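Local coordinates for protein S-adenosylmethionine:tRNA ribosyltransferase-isomerase (Thermus thermophilus, PDB 1WDI) that probably transfers and isomerises the ribose of S-adenosylmethionine onto the 7-aminomethyl-7-deazaguanine of tRNA, giving epoxyqueuosine in queuosine biosynthesis, at residues P23-R28 against H188-L193; E203-T208 against P236-E241; H229-A234 against V261-S266. All blocks are in the same frame, centred on the assembly; numbering follows the deposited sequence.

Contact 1 of 3, residues P23-R28 against H188-L193; sequences PRDMAR and HFTPEL
D25 and T190 meet at the middle of this buried contact, their side chains crossing at about a right angle. T190 OG1 donates to D25 OD2 over 3.1 Å, arriving from above the carboxylate plane, while the methyl T190 CG2 packs against the carboxylate carbon. The same methyl lies over one face of the R24 guanidinium, near its rim. R24 reaches past it to the backbone: NH2 donates to F189 O at 3.1 Å, on a carbonyl lone pair though with that oxygen tilted about 20° from the guanidinium plane, and NE adds a weak bond to the same oxygen and another weak one to L187 O. The R24 chain is bent at chi3 (-64°), turning the guanidinium back toward F189 O. A27 CB sits 3.9 Å from H188 ND1. Beyond the direct contacts, a water links R24 O and H188 ND1 at 2.7 Å from each. The other ring nitrogen, NE2, is held by N300, so both imidazole nitrogens have partners. F189 points away from 23-28, its ring edge-to-face with F60 and F298. T190 is also held by the helix it precedes: OG1 accepts from L193 N at 3.1 Å. T190 is therefore the N-cap of helix 191-199, and its hydroxyl, accepting from the helix end and donating to D25, ties the 3-10 turn ahead of strand 28-32 to that helix start.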
ATOM      1  N   PRO A  23      -1.486 -20.797   7.639  1.00 31.45           N
ATOM      2  CA  PRO A  23      -1.804 -19.990   6.456  1.00 29.63           C
ATOM      3  C   PRO A  23      -1.933 -18.531   6.880  1.00 28.37           C
ATOM      4  O   PRO A  23      -2.134 -18.242   8.063  1.00 26.40           O
ATOM      5  CB  PRO A  23      -3.128 -20.578   5.980  1.00 30.17           C
ATOM      6  CG  PRO A  23      -3.055 -22.002   6.451  1.00 32.24           C
ATOM      7  CD  PRO A  23      -2.506 -21.837   7.843  1.00 32.09           C
ATOM      8  N   ARG A  24      -1.828 -17.619   5.920  1.00 26.44           N
ATOM      9  CA  ARG A  24      -1.895 -16.197   6.223  1.00 27.12           C
ATOM     10  C   ARG A  24      -3.214 -15.748   6.843  1.00 26.44           C
ATOM     11  O   ARG A  24      -3.226 -14.835   7.671  1.00 26.15           O
ATOM     12  CB  ARG A  24      -1.596 -15.379   4.959  1.00 26.20           C
ATOM     13  CG  ARG A  24      -0.216 -15.679   4.358  1.00 30.66           C
ATOM     14  CD  ARG A  24       0.160 -14.706   3.242  1.00 33.26           C
ATOM     15  NE  ARG A  24      -0.731 -14.788   2.086  1.00 36.54           N
ATOM     16  CZ  ARG A  24      -0.690 -15.751   1.168  1.00 39.01           C
ATOM     17  NH1 ARG A  24       0.203 -16.726   1.259  1.00 41.29           N
ATOM     18  NH2 ARG A  24      -1.546 -15.739   0.154  1.00 39.36           N
ATOM     19  N   ASP A  25      -4.318 -16.384   6.457  1.00 23.87           N
ATOM     20  CA  ASP A  25      -5.618 -16.005   6.990  1.00 24.33           C
ATOM     21  C   ASP A  25      -5.917 -16.578   8.374  1.00 24.27           C
ATOM     22  O   ASP A  25      -7.057 -16.530   8.837  1.00 22.53           O
ATOM     23  CB  ASP A  25      -6.742 -16.376   6.014  1.00 24.41           C
ATOM     24  CG  ASP A  25      -6.803 -17.865   5.720  1.00 25.97           C
ATOM     25  OD1 ASP A  25      -5.998 -18.630   6.286  1.00 22.18           O
ATOM     26  OD2 ASP A  25      -7.666 -18.266   4.913  1.00 29.19           O
ATOM     27  N   MET A  26      -4.897 -17.124   9.031  1.00 24.16           N
ATOM     28  CA  MET A  26      -5.078 -17.647  10.379  1.00 24.00           C
ATOM     29  C   MET A  26      -4.619 -16.570  11.361  1.00 21.55           C
ATOM     30  O   MET A  26      -4.701 -16.740  12.576  1.00 21.19           O
ATOM     31  CB  MET A  26      -4.302 -18.949  10.586  1.00 26.74           C
ATOM     32  CG  MET A  26      -5.021 -20.192  10.047  1.00 31.48           C
ATOM     33  SD  MET A  26      -6.661 -20.481  10.790  1.00 37.58           S
ATOM     34  CE  MET A  26      -6.189 -21.204  12.390  1.00 34.78           C
ATOM     35  N   ALA A  27      -4.135 -15.457  10.818  1.00 19.59           N
ATOM     36  CA  ALA A  27      -3.730 -14.330  11.650  1.00 17.32           C
ATOM     37  C   ALA A  27      -4.993 -13.895  12.394  1.00 19.03           C
ATOM     38  O   ALA A  27      -6.102 -14.053  11.883  1.00 18.88           O
ATOM     39  CB  ALA A  27      -3.224 -13.189  10.778  1.00 18.67           C
ATOM     40  N   ARG A  28      -4.844 -13.349  13.594  1.00 20.22           N
ATOM     41  CA  ARG A  28      -6.018 -12.920  14.343  1.00 20.43           C
ATOM     42  C   ARG A  28      -6.667 -11.687  13.716  1.00 21.41           C
ATOM     43  O   ARG A  28      -6.018 -10.923  13.000  1.00 21.42           O
ATOM     44  CB  ARG A  28      -5.642 -12.643  15.800  1.00 20.77           C
ATOM     45  CG  ARG A  28      -5.100 -13.876  16.527  1.00 22.24           C
ATOM     46  CD  ARG A  28      -4.755 -13.570  17.971  1.00 21.07           C
ATOM     47  NE  ARG A  28      -5.938 -13.165  18.724  1.00 21.31           N
ATOM     48  CZ  ARG A  28      -5.923 -12.814  20.004  1.00 22.91           C
ATOM     49  NH1 ARG A  28      -4.782 -12.818  20.681  1.00 22.69           N
ATOM     50  NH2 ARG A  28      -7.047 -12.448  20.602  1.00 22.35           N
ATOM     51  N   HIS A 188      -2.733 -10.708   4.279  1.00 26.71           N
ATOM     52  CA  HIS A 188      -3.528 -11.625   5.101  1.00 24.20           C
ATOM     53  C   HIS A 188      -4.484 -12.517   4.324  1.00 23.08           C
ATOM     54  O   HIS A 188      -4.921 -13.554   4.830  1.00 21.80           O
ATOM     55  CB  HIS A 188      -4.323 -10.831   6.137  1.00 22.78           C
ATOM     56  CG  HIS A 188      -3.466 -10.027   7.063  1.00 23.76           C
ATOM     57  ND1 HIS A 188      -2.580 -10.606   7.946  1.00 24.62           N
ATOM     58  CD2 HIS A 188      -3.362  -8.689   7.248  1.00 23.29           C
ATOM     59  CE1 HIS A 188      -1.971  -9.659   8.638  1.00 25.22           C
ATOM     60  NE2 HIS A 188      -2.427  -8.487   8.234  1.00 21.76           N
ATOM     61  N   PHE A 189      -4.818 -12.111   3.102  1.00 23.19           N
ATOM     62  CA  PHE A 189      -5.738 -12.877   2.278  1.00 23.83           C
ATOM     63  C   PHE A 189      -5.067 -14.032   1.542  1.00 25.61           C
ATOM     64  O   PHE A 189      -3.905 -13.951   1.151  1.00 28.84           O
ATOM     65  CB  PHE A 189      -6.438 -11.972   1.254  1.00 22.80           C
ATOM     66  CG  PHE A 189      -7.397 -10.985   1.864  1.00 20.00           C
ATOM     67  CD1 PHE A 189      -6.929  -9.912   2.621  1.00 20.62           C
ATOM     68  CD2 PHE A 189      -8.770 -11.126   1.680  1.00 19.03           C
ATOM     69  CE1 PHE A 189      -7.817  -8.993   3.185  1.00 21.27           C
ATOM     70  CE2 PHE A 189      -9.665 -10.218   2.236  1.00 20.99           C
ATOM     71  CZ  PHE A 189      -9.186  -9.142   2.994  1.00 19.78           C
ATOM     72  N   THR A 190      -5.820 -15.107   1.360  1.00 24.71           N
ATOM     73  CA  THR A 190      -5.343 -16.288   0.659  1.00 23.22           C
ATOM     74  C   THR A 190      -6.305 -16.521  -0.493  1.00 24.00           C
ATOM     75  O   THR A 190      -7.406 -15.971  -0.510  1.00 23.24           O
ATOM     76  CB  THR A 190      -5.410 -17.537   1.548  1.00 23.57           C
ATOM     77  OG1 THR A 190      -6.752 -17.688   2.025  1.00 22.73           O
ATOM     78  CG2 THR A 190      -4.449 -17.425   2.736  1.00 22.22           C
ATOM     79  N   PRO A 191      -5.901 -17.340  -1.475  1.00 24.91           N
ATOM     80  CA  PRO A 191      -6.794 -17.608  -2.603  1.00 25.39           C
ATOM     81  C   PRO A 191      -8.115 -18.188  -2.093  1.00 25.33           C
ATOM     82  O   PRO A 191      -9.179 -17.905  -2.641  1.00 26.86           O
ATOM     83  CB  PRO A 191      -5.994 -18.609  -3.439  1.00 27.00           C
ATOM     84  CG  PRO A 191      -4.583 -18.161  -3.210  1.00 26.14           C
ATOM     85  CD  PRO A 191      -4.565 -17.918  -1.712  1.00 24.81           C
ATOM     86  N   GLU A 192      -8.034 -18.993  -1.035  1.00 26.55           N
ATOM     87  CA  GLU A 192      -9.219 -19.612  -0.435  1.00 27.16           C
ATOM     88  C   GLU A 192     -10.176 -18.560   0.123  1.00 24.78           C
ATOM     89  O   GLU A 192     -11.375 -18.590  -0.142  1.00 24.33           O
ATOM     90  CB  GLU A 192      -8.823 -20.558   0.704  1.00 29.62           C
ATOM     91  CG  GLU A 192      -8.050 -21.811   0.302  1.00 37.23           C
ATOM     92  CD  GLU A 192      -6.641 -21.520  -0.177  1.00 40.27           C
ATOM     93  OE1 GLU A 192      -5.991 -20.612   0.385  1.00 39.10           O
ATOM     94  OE2 GLU A 192      -6.178 -22.215  -1.110  1.00 42.87           O
ATOM     95  N   LEU A 193      -9.641 -17.635   0.914  1.00 24.96           N
ATOM     96  CA  LEU A 193     -10.465 -16.584   1.499  1.00 24.37           C
ATOM     97  C   LEU A 193     -11.114 -15.761   0.398  1.00 22.18           C
ATOM     98  O   LEU A 193     -12.301 -15.445   0.460  1.00 21.90           O
ATOM     99  CB  LEU A 193      -9.617 -15.674   2.392  1.00 23.97           C
ATOM    100  CG  LEU A 193     -10.319 -14.436   2.958  1.00 24.01           C
ATOM    101  CD1 LEU A 193     -11.628 -14.845   3.627  1.00 21.48           C
ATOM    102  CD2 LEU A 193      -9.385 -13.737   3.950  1.00 23.58           C
TER
HETATM  103  O   HOH W   1      -1.302 -13.028   8.022  1.00 32.25           O

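Contact 2 of 3, residues E203-T208 against P236-E241; sequences ELRFLT and PEEVAE
V239 and P236, at the start of helix 237-248, press against the backbone of strand 203-211 and form the tight half of this contact. V239 CG2 comes within 3.4 Å of F206 O, with P236 CG at 3.6 Å from the same oxygen, so one strand carbonyl is flanked by two apolar groups of the helix start. V239 presents this methyl because its other branch, CG1, stands anti to the backbone N (chi1 174°). P236 CD continues the packing onto L207, 3.8 Å from L207 CA, and R205 CB lies beside V239 CG2.

The side toward solvent is looser and polar. There the charged groups of R205 and E238 form no salt bridge: R205 NH1 stays 4.2 Å from E238 OE1, and the guanidinium and carboxylate planes are turned 72° from each other. A water bridges them, accepting from R205 NH1 and donating to E238 OE1, while E238 O lies over one face of the guanidinium. The remaining nitrogens of R205 turn back to its own strand. E203 OE1 lies in the guanidinium plane and takes both NE and NH2 side-on, NE on its anti lone pair and NH2, at 2.7 Å, from above the carboxylate plane. This salt bridge fixes the rotation of the guanidinium, and E203 OE2 is in turn bridged to R251.

The strand and helix segments run at 123° to each other, their axes 8.1 Å apart. Strand 203-211 pairs in parallel with strand 57-73, F206 turns away from helix 237-248 to stack on F60, and L207 reaches A263 and L264 of helix 258-266.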
ATOM      1  N   GLU A 203     -17.952  -8.246  -3.745  1.00 21.14           N
ATOM      2  CA  GLU A 203     -17.183  -7.766  -4.879  1.00 21.01           C
ATOM      3  C   GLU A 203     -15.725  -7.624  -4.484  1.00 20.68           C
ATOM      4  O   GLU A 203     -15.411  -7.199  -3.371  1.00 21.12           O
ATOM      5  CB  GLU A 203     -17.722  -6.416  -5.357  1.00 21.53           C
ATOM      6  CG  GLU A 203     -19.122  -6.475  -5.920  1.00 22.19           C
ATOM      7  CD  GLU A 203     -19.532  -5.181  -6.592  1.00 22.66           C
ATOM      8  OE1 GLU A 203     -18.655  -4.522  -7.188  1.00 24.64           O
ATOM      9  OE2 GLU A 203     -20.730  -4.834  -6.542  1.00 23.68           O
ATOM     10  N   LEU A 204     -14.840  -7.998  -5.398  1.00 19.29           N
ATOM     11  CA  LEU A 204     -13.410  -7.905  -5.161  1.00 20.45           C
ATOM     12  C   LEU A 204     -12.874  -6.952  -6.226  1.00 22.74           C
ATOM     13  O   LEU A 204     -12.745  -7.324  -7.393  1.00 24.76           O
ATOM     14  CB  LEU A 204     -12.769  -9.291  -5.293  1.00 19.96           C
ATOM     15  CG  LEU A 204     -13.361 -10.388  -4.390  1.00 18.84           C
ATOM     16  CD1 LEU A 204     -12.660 -11.708  -4.676  1.00 16.38           C
ATOM     17  CD2 LEU A 204     -13.199 -10.017  -2.913  1.00 16.15           C
ATOM     18  N   ARG A 205     -12.584  -5.716  -5.825  1.00 23.40           N
ATOM     19  CA  ARG A 205     -12.097  -4.700  -6.758  1.00 23.42           C
ATOM     20  C   ARG A 205     -10.669  -4.278  -6.435  1.00 24.62           C
ATOM     21  O   ARG A 205     -10.306  -4.154  -5.263  1.00 25.39           O
ATOM     22  CB  ARG A 205     -13.012  -3.475  -6.708  1.00 22.45           C
ATOM     23  CG  ARG A 205     -14.485  -3.779  -6.923  1.00 21.05           C
ATOM     24  CD  ARG A 205     -14.774  -4.225  -8.351  1.00 21.00           C
ATOM     25  NE  ARG A 205     -16.205  -4.414  -8.558  1.00 19.93           N
ATOM     26  CZ  ARG A 205     -16.771  -4.584  -9.746  1.00 21.75           C
ATOM     27  NH1 ARG A 205     -16.023  -4.589 -10.842  1.00 18.89           N
ATOM     28  NH2 ARG A 205     -18.083  -4.742  -9.835  1.00 19.40           N
ATOM     29  N   PHE A 206      -9.867  -4.037  -7.473  1.00 23.72           N
ATOM     30  CA  PHE A 206      -8.476  -3.650  -7.274  1.00 22.19           C
ATOM     31  C   PHE A 206      -8.054  -2.336  -7.943  1.00 23.48           C
ATOM     32  O   PHE A 206      -8.235  -2.151  -9.153  1.00 20.98           O
ATOM     33  CB  PHE A 206      -7.541  -4.759  -7.781  1.00 24.36           C
ATOM     34  CG  PHE A 206      -7.744  -6.096  -7.109  1.00 26.55           C
ATOM     35  CD1 PHE A 206      -8.874  -6.867  -7.377  1.00 26.63           C
ATOM     36  CD2 PHE A 206      -6.795  -6.590  -6.222  1.00 25.04           C
ATOM     37  CE1 PHE A 206      -9.054  -8.110  -6.771  1.00 27.68           C
ATOM     38  CE2 PHE A 206      -6.964  -7.834  -5.608  1.00 27.50           C
ATOM     39  CZ  PHE A 206      -8.096  -8.595  -5.884  1.00 26.90           C
ATOM     40  N   LEU A 207      -7.500  -1.417  -7.155  1.00 21.13           N
ATOM     41  CA  LEU A 207      -6.992  -0.174  -7.721  1.00 22.60           C
ATOM     42  C   LEU A 207      -5.475  -0.359  -7.758  1.00 24.86           C
ATOM     43  O   LEU A 207      -4.946  -1.316  -7.179  1.00 23.79           O
ATOM     44  CB  LEU A 207      -7.387   1.045  -6.877  1.00 21.91           C
ATOM     45  CG  LEU A 207      -7.135   1.083  -5.368  1.00 20.94           C
ATOM     46  CD1 LEU A 207      -5.664   1.327  -5.073  1.00 23.05           C
ATOM     47  CD2 LEU A 207      -7.985   2.194  -4.774  1.00 22.12           C
ATOM     48  N   THR A 208      -4.777   0.547  -8.428  1.00 25.79           N
ATOM     49  CA  THR A 208      -3.333   0.421  -8.570  1.00 28.98           C
ATOM     50  C   THR A 208      -2.477   1.454  -7.850  1.00 30.08           C
ATOM     51  O   THR A 208      -2.709   2.653  -7.957  1.00 32.12           O
ATOM     52  CB  THR A 208      -2.940   0.473 -10.064  1.00 29.91           C
ATOM     53  OG1 THR A 208      -3.733  -0.462 -10.805  1.00 33.17           O
ATOM     54  CG2 THR A 208      -1.478   0.139 -10.237  1.00 30.36           C
ATOM     55  N   PRO A 236      -8.907   2.010 -11.900  1.00 24.94           N
ATOM     56  CA  PRO A 236      -9.527   1.502 -13.127  1.00 23.88           C
ATOM     57  C   PRO A 236     -10.958   2.004 -13.262  1.00 24.93           C
ATOM     58  O   PRO A 236     -11.658   2.207 -12.262  1.00 23.55           O
ATOM     59  CB  PRO A 236      -9.469  -0.016 -12.938  1.00 24.23           C
ATOM     60  CG  PRO A 236      -8.221  -0.200 -12.132  1.00 23.89           C
ATOM     61  CD  PRO A 236      -8.342   0.906 -11.103  1.00 23.79           C
ATOM     62  N   GLU A 237     -11.395   2.196 -14.500  1.00 23.95           N
ATOM     63  CA  GLU A 237     -12.748   2.670 -14.762  1.00 26.52           C
ATOM     64  C   GLU A 237     -13.811   1.782 -14.124  1.00 26.86           C
ATOM     65  O   GLU A 237     -14.783   2.281 -13.558  1.00 28.11           O
ATOM     66  CB  GLU A 237     -12.992   2.738 -16.267  1.00 28.94           C
ATOM     67  CG  GLU A 237     -12.017   3.624 -17.015  1.00 33.03           C
ATOM     68  CD  GLU A 237     -12.036   3.348 -18.501  1.00 36.19           C
ATOM     69  OE1 GLU A 237     -13.057   3.655 -19.156  1.00 37.94           O
ATOM     70  OE2 GLU A 237     -11.035   2.811 -19.009  1.00 39.55           O
ATOM     71  N   GLU A 238     -13.637   0.467 -14.228  1.00 27.75           N
ATOM     72  CA  GLU A 238     -14.607  -0.470 -13.656  1.00 28.49           C
ATOM     73  C   GLU A 238     -14.678  -0.341 -12.135  1.00 25.78           C
ATOM     74  O   GLU A 238     -15.735  -0.541 -11.539  1.00 26.92           O
ATOM     75  CB  GLU A 238     -14.244  -1.916 -14.033  1.00 30.83           C
ATOM     76  CG  GLU A 238     -12.935  -2.401 -13.432  1.00 36.49           C
ATOM     77  CD  GLU A 238     -12.458  -3.721 -14.023  1.00 42.83           C
ATOM     78  OE1 GLU A 238     -13.128  -4.762 -13.818  1.00 42.70           O
ATOM     79  OE2 GLU A 238     -11.404  -3.714 -14.696  1.00 44.92           O
ATOM     80  N   VAL A 239     -13.551  -0.017 -11.510  1.00 25.84           N
ATOM     81  CA  VAL A 239     -13.506   0.136 -10.058  1.00 25.11           C
ATOM     82  C   VAL A 239     -14.220   1.414  -9.633  1.00 24.39           C
ATOM     83  O   VAL A 239     -15.056   1.400  -8.727  1.00 25.41           O
ATOM     84  CB  VAL A 239     -12.044   0.164  -9.538  1.00 25.18           C
ATOM     85  CG1 VAL A 239     -12.021   0.463  -8.045  1.00 23.38           C
ATOM     86  CG2 VAL A 239     -11.379  -1.178  -9.812  1.00 25.50           C
ATOM     87  N   ALA A 240     -13.897   2.523 -10.290  1.00 25.13           N
ATOM     88  CA  ALA A 240     -14.539   3.791  -9.965  1.00 23.34           C
ATOM     89  C   ALA A 240     -16.041   3.617 -10.150  1.00 23.48           C
ATOM     90  O   ALA A 240     -16.837   4.027  -9.309  1.00 21.86           O
ATOM     91  CB  ALA A 240     -14.025   4.896 -10.878  1.00 22.23           C
ATOM     92  N   GLU A 241     -16.425   2.989 -11.257  1.00 22.52           N
ATOM     93  CA  GLU A 241     -17.838   2.772 -11.540  1.00 23.55           C
ATOM     94  C   GLU A 241     -18.513   1.887 -10.488  1.00 21.39           C
ATOM     95  O   GLU A 241     -19.642   2.157 -10.069  1.00 20.28           O
ATOM     96  CB  GLU A 241     -18.004   2.163 -12.940  1.00 26.68           C
ATOM     97  CG  GLU A 241     -19.439   1.833 -13.313  1.00 32.92           C
ATOM     98  CD  GLU A 241     -19.584   1.449 -14.770  1.00 38.02           C
ATOM     99  OE1 GLU A 241     -18.665   0.802 -15.313  1.00 43.50           O
ATOM    100  OE2 GLU A 241     -20.623   1.785 -15.374  1.00 43.68           O
TER
HETATM  101  O   HOH W   2     -13.300  -5.120 -11.202  1.00 35.05           O

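Contact 3 of 3, residues H229-A234 against V261-S266; sequences HAEPYA and VRALES
E231 of strand 231-235 lies against R262 of helix 258-266, its side chain running through the contact from base to tip. CG stands anti to the backbone N (chi1 178°) and the chain stays extended, carrying the carboxylate toward the helix. E231 CB lies 3.7 Å from R262 NH2 and also nears R262 CZ. At the tip the two oxygens part: OE2 approaches A263, 3.9 Å from its CB and about as close to its N, whereas OE1 settles over one face of the R262 guanidinium. The salt bridge, E231 OE1 to R262 NE at 3.3 Å, is thus one of charges alone, for the oxygen stands well out of the guanidinium plane and no N-H is directed at it; the two flat groups are inclined by 55°. The in-plane direction is used elsewhere. R262 NH2 donates to H229 O over 3.0 Å, nearly along the C=O axis, with a second, weak bond to T281 O of strand 277-281.

Two residues on, Y233 offers one ring face to A263, whose CB lies 4.0 Å from the ring centroid in a CH-pi contact. Its hydroxyl reaches S266, Y233 OH and S266 OG lying 3.1 Å apart in a hydrogen bond.

Helix and strand segments meet at 71° through chemistry of two kinds. The E231 oxygen set over the R262 guanidinium face would probably balance its charge while NH2 serves backbone carbonyls; the Y233 face packs on the A263 methyl while its hydroxyl, at the ring edge, pairs with S266 OG, so one ring contributes both packing and a polar bond.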
ATOM      1  N   HIS A 229       4.611  11.625   2.466  1.00 67.11           N
ATOM      2  CA  HIS A 229       5.040  10.818   1.330  1.00 65.17           C
ATOM      3  C   HIS A 229       3.928  10.734   0.285  1.00 62.24           C
ATOM      4  O   HIS A 229       2.912  10.073   0.505  1.00 62.40           O
ATOM      5  CB  HIS A 229       5.406   9.407   1.800  1.00 67.51           C
ATOM      6  CG  HIS A 229       6.351   9.379   2.962  1.00 70.53           C
ATOM      7  ND1 HIS A 229       7.597   9.970   2.926  1.00 71.57           N
ATOM      8  CD2 HIS A 229       6.235   8.823   4.192  1.00 71.03           C
ATOM      9  CE1 HIS A 229       8.207   9.780   4.083  1.00 71.59           C
ATOM     10  NE2 HIS A 229       7.402   9.087   4.869  1.00 71.93           N
ATOM     11  N   ALA A 230       4.122  11.407  -0.845  1.00 58.41           N
ATOM     12  CA  ALA A 230       3.133  11.404  -1.919  1.00 54.86           C
ATOM     13  C   ALA A 230       2.850   9.977  -2.378  1.00 51.95           C
ATOM     14  O   ALA A 230       3.749   9.138  -2.415  1.00 52.46           O
ATOM     15  CB  ALA A 230       3.630  12.243  -3.092  1.00 54.68           C
ATOM     16  N   GLU A 231       1.597   9.707  -2.725  1.00 47.32           N
ATOM     17  CA  GLU A 231       1.199   8.379  -3.172  1.00 42.96           C
ATOM     18  C   GLU A 231       0.562   8.426  -4.559  1.00 39.29           C
ATOM     19  O   GLU A 231      -0.567   8.890  -4.714  1.00 36.02           O
ATOM     20  CB  GLU A 231       0.208   7.767  -2.172  1.00 44.17           C
ATOM     21  CG  GLU A 231      -0.325   6.390  -2.559  1.00 44.04           C
ATOM     22  CD  GLU A 231      -1.365   5.864  -1.577  1.00 46.02           C
ATOM     23  OE1 GLU A 231      -1.068   5.817  -0.364  1.00 45.68           O
ATOM     24  OE2 GLU A 231      -2.476   5.493  -2.018  1.00 43.09           O
ATOM     25  N   PRO A 232       1.291   7.965  -5.587  1.00 37.06           N
ATOM     26  CA  PRO A 232       0.771   7.958  -6.957  1.00 34.67           C
ATOM     27  C   PRO A 232      -0.050   6.684  -7.150  1.00 31.77           C
ATOM     28  O   PRO A 232       0.401   5.597  -6.805  1.00 32.93           O
ATOM     29  CB  PRO A 232       2.040   7.983  -7.802  1.00 35.47           C
ATOM     30  CG  PRO A 232       2.980   7.142  -6.988  1.00 38.08           C
ATOM     31  CD  PRO A 232       2.727   7.622  -5.565  1.00 38.10           C
ATOM     32  N   TYR A 233      -1.252   6.817  -7.700  1.00 28.32           N
ATOM     33  CA  TYR A 233      -2.120   5.660  -7.889  1.00 26.48           C
ATOM     34  C   TYR A 233      -2.967   5.780  -9.147  1.00 27.06           C
ATOM     35  O   TYR A 233      -3.032   6.833  -9.776  1.00 24.85           O
ATOM     36  CB  TYR A 233      -3.059   5.526  -6.686  1.00 24.94           C
ATOM     37  CG  TYR A 233      -3.968   6.727  -6.536  1.00 22.83           C
ATOM     38  CD1 TYR A 233      -5.131   6.850  -7.300  1.00 23.58           C
ATOM     39  CD2 TYR A 233      -3.627   7.777  -5.681  1.00 22.64           C
ATOM     40  CE1 TYR A 233      -5.932   7.993  -7.221  1.00 23.08           C
ATOM     41  CE2 TYR A 233      -4.415   8.918  -5.592  1.00 21.41           C
ATOM     42  CZ  TYR A 233      -5.567   9.021  -6.364  1.00 23.68           C
ATOM     43  OH  TYR A 233      -6.348  10.152  -6.273  1.00 21.76           O
ATOM     44  N   ALA A 234      -3.633   4.687  -9.494  1.00 26.31           N
ATOM     45  CA  ALA A 234      -4.507   4.672 -10.654  1.00 26.94           C
ATOM     46  C   ALA A 234      -5.740   3.862 -10.300  1.00 25.18           C
ATOM     47  O   ALA A 234      -5.636   2.770  -9.747  1.00 25.83           O
ATOM     48  CB  ALA A 234      -3.794   4.058 -11.860  1.00 26.36           C
ATOM     49  N   VAL A 261      -7.571   3.352   1.253  1.00 18.44           N
ATOM     50  CA  VAL A 261      -8.317   4.458   1.849  1.00 17.05           C
ATOM     51  C   VAL A 261      -7.853   5.800   1.258  1.00 18.73           C
ATOM     52  O   VAL A 261      -8.661   6.593   0.777  1.00 17.22           O
ATOM     53  CB  VAL A 261      -8.113   4.519   3.379  1.00 17.88           C
ATOM     54  CG1 VAL A 261      -8.751   5.788   3.936  1.00 13.13           C
ATOM     55  CG2 VAL A 261      -8.715   3.276   4.046  1.00 16.19           C
ATOM     56  N   ARG A 262      -6.546   6.039   1.291  1.00 19.15           N
ATOM     57  CA  ARG A 262      -5.986   7.295   0.789  1.00 22.99           C
ATOM     58  C   ARG A 262      -6.287   7.531  -0.690  1.00 22.46           C
ATOM     59  O   ARG A 262      -6.588   8.650  -1.095  1.00 22.83           O
ATOM     60  CB  ARG A 262      -4.470   7.318   1.020  1.00 23.99           C
ATOM     61  CG  ARG A 262      -4.061   7.277   2.492  1.00 27.80           C
ATOM     62  CD  ARG A 262      -2.561   7.056   2.640  1.00 31.34           C
ATOM     63  NE  ARG A 262      -1.793   8.094   1.962  1.00 39.95           N
ATOM     64  CZ  ARG A 262      -0.466   8.119   1.887  1.00 42.22           C
ATOM     65  NH1 ARG A 262       0.252   7.158   2.453  1.00 45.02           N
ATOM     66  NH2 ARG A 262       0.143   9.108   1.244  1.00 44.07           N
ATOM     67  N   ALA A 263      -6.207   6.477  -1.496  1.00 21.48           N
ATOM     68  CA  ALA A 263      -6.475   6.615  -2.918  1.00 20.10           C
ATOM     69  C   ALA A 263      -7.947   6.935  -3.175  1.00 20.33           C
ATOM     70  O   ALA A 263      -8.255   7.888  -3.890  1.00 20.51           O
ATOM     71  CB  ALA A 263      -6.065   5.346  -3.661  1.00 19.10           C
ATOM     72  N   LEU A 264      -8.856   6.157  -2.586  1.00 18.67           N
ATOM     73  CA  LEU A 264     -10.290   6.393  -2.780  1.00 17.15           C
ATOM     74  C   LEU A 264     -10.735   7.777  -2.297  1.00 18.56           C
ATOM     75  O   LEU A 264     -11.446   8.492  -3.008  1.00 18.66           O
ATOM     76  CB  LEU A 264     -11.121   5.315  -2.073  1.00 15.61           C
ATOM     77  CG  LEU A 264     -11.029   3.885  -2.627  1.00 16.58           C
ATOM     78  CD1 LEU A 264     -11.865   2.932  -1.758  1.00 15.45           C
ATOM     79  CD2 LEU A 264     -11.540   3.866  -4.072  1.00 17.13           C
ATOM     80  N   GLU A 265     -10.326   8.161  -1.091  1.00 16.45           N
ATOM     81  CA  GLU A 265     -10.719   9.465  -0.561  1.00 17.86           C
ATOM     82  C   GLU A 265     -10.125  10.621  -1.377  1.00 17.56           C
ATOM     83  O   GLU A 265     -10.766  11.647  -1.562  1.00 18.94           O
ATOM     84  CB  GLU A 265     -10.311   9.582   0.915  1.00 18.45           C
ATOM     85  CG  GLU A 265     -11.054   8.621   1.867  1.00 16.97           C
ATOM     86  CD  GLU A 265     -12.558   8.877   1.949  1.00 19.56           C
ATOM     87  OE1 GLU A 265     -12.973  10.054   1.909  1.00 20.78           O
ATOM     88  OE2 GLU A 265     -13.336   7.906   2.079  1.00 19.74           O
ATOM     89  N   SER A 266      -8.907  10.446  -1.874  1.00 19.43           N
ATOM     90  CA  SER A 266      -8.263  11.480  -2.680  1.00 22.79           C
ATOM     91  C   SER A 266      -8.906  11.616  -4.065  1.00 22.83           C
ATOM     92  O   SER A 266      -8.898  12.695  -4.661  1.00 22.13           O
ATOM     93  CB  SER A 266      -6.780  11.167  -2.850  1.00 24.41           C
ATOM     94  OG  SER A 266      -6.199  12.037  -3.811  1.00 32.87           O
TER

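Overall arrangement
From the N terminus, the turn at 23-28 comes first; contact 1 closes a long loop of 159 residues by joining it to the start of helix 191-199. Only after this does strand 203-211 begin, so contact 1 stands in series with the other two. Contacts 2 and 3 close loops of 27 and 26 residues and cross, their segments alternating along the chain. They also touch in space, T208 O lying 2.7 Å from A234 N in a probable hydrogen bond. Contact 2 sets helix 237-248 on strand 203-211 and contact 3 sets helix 258-266 on strand 231-235, antiparallel neighbours in the mixed sheet. The centres of contacts 1 and 2 are about 22 Å apart.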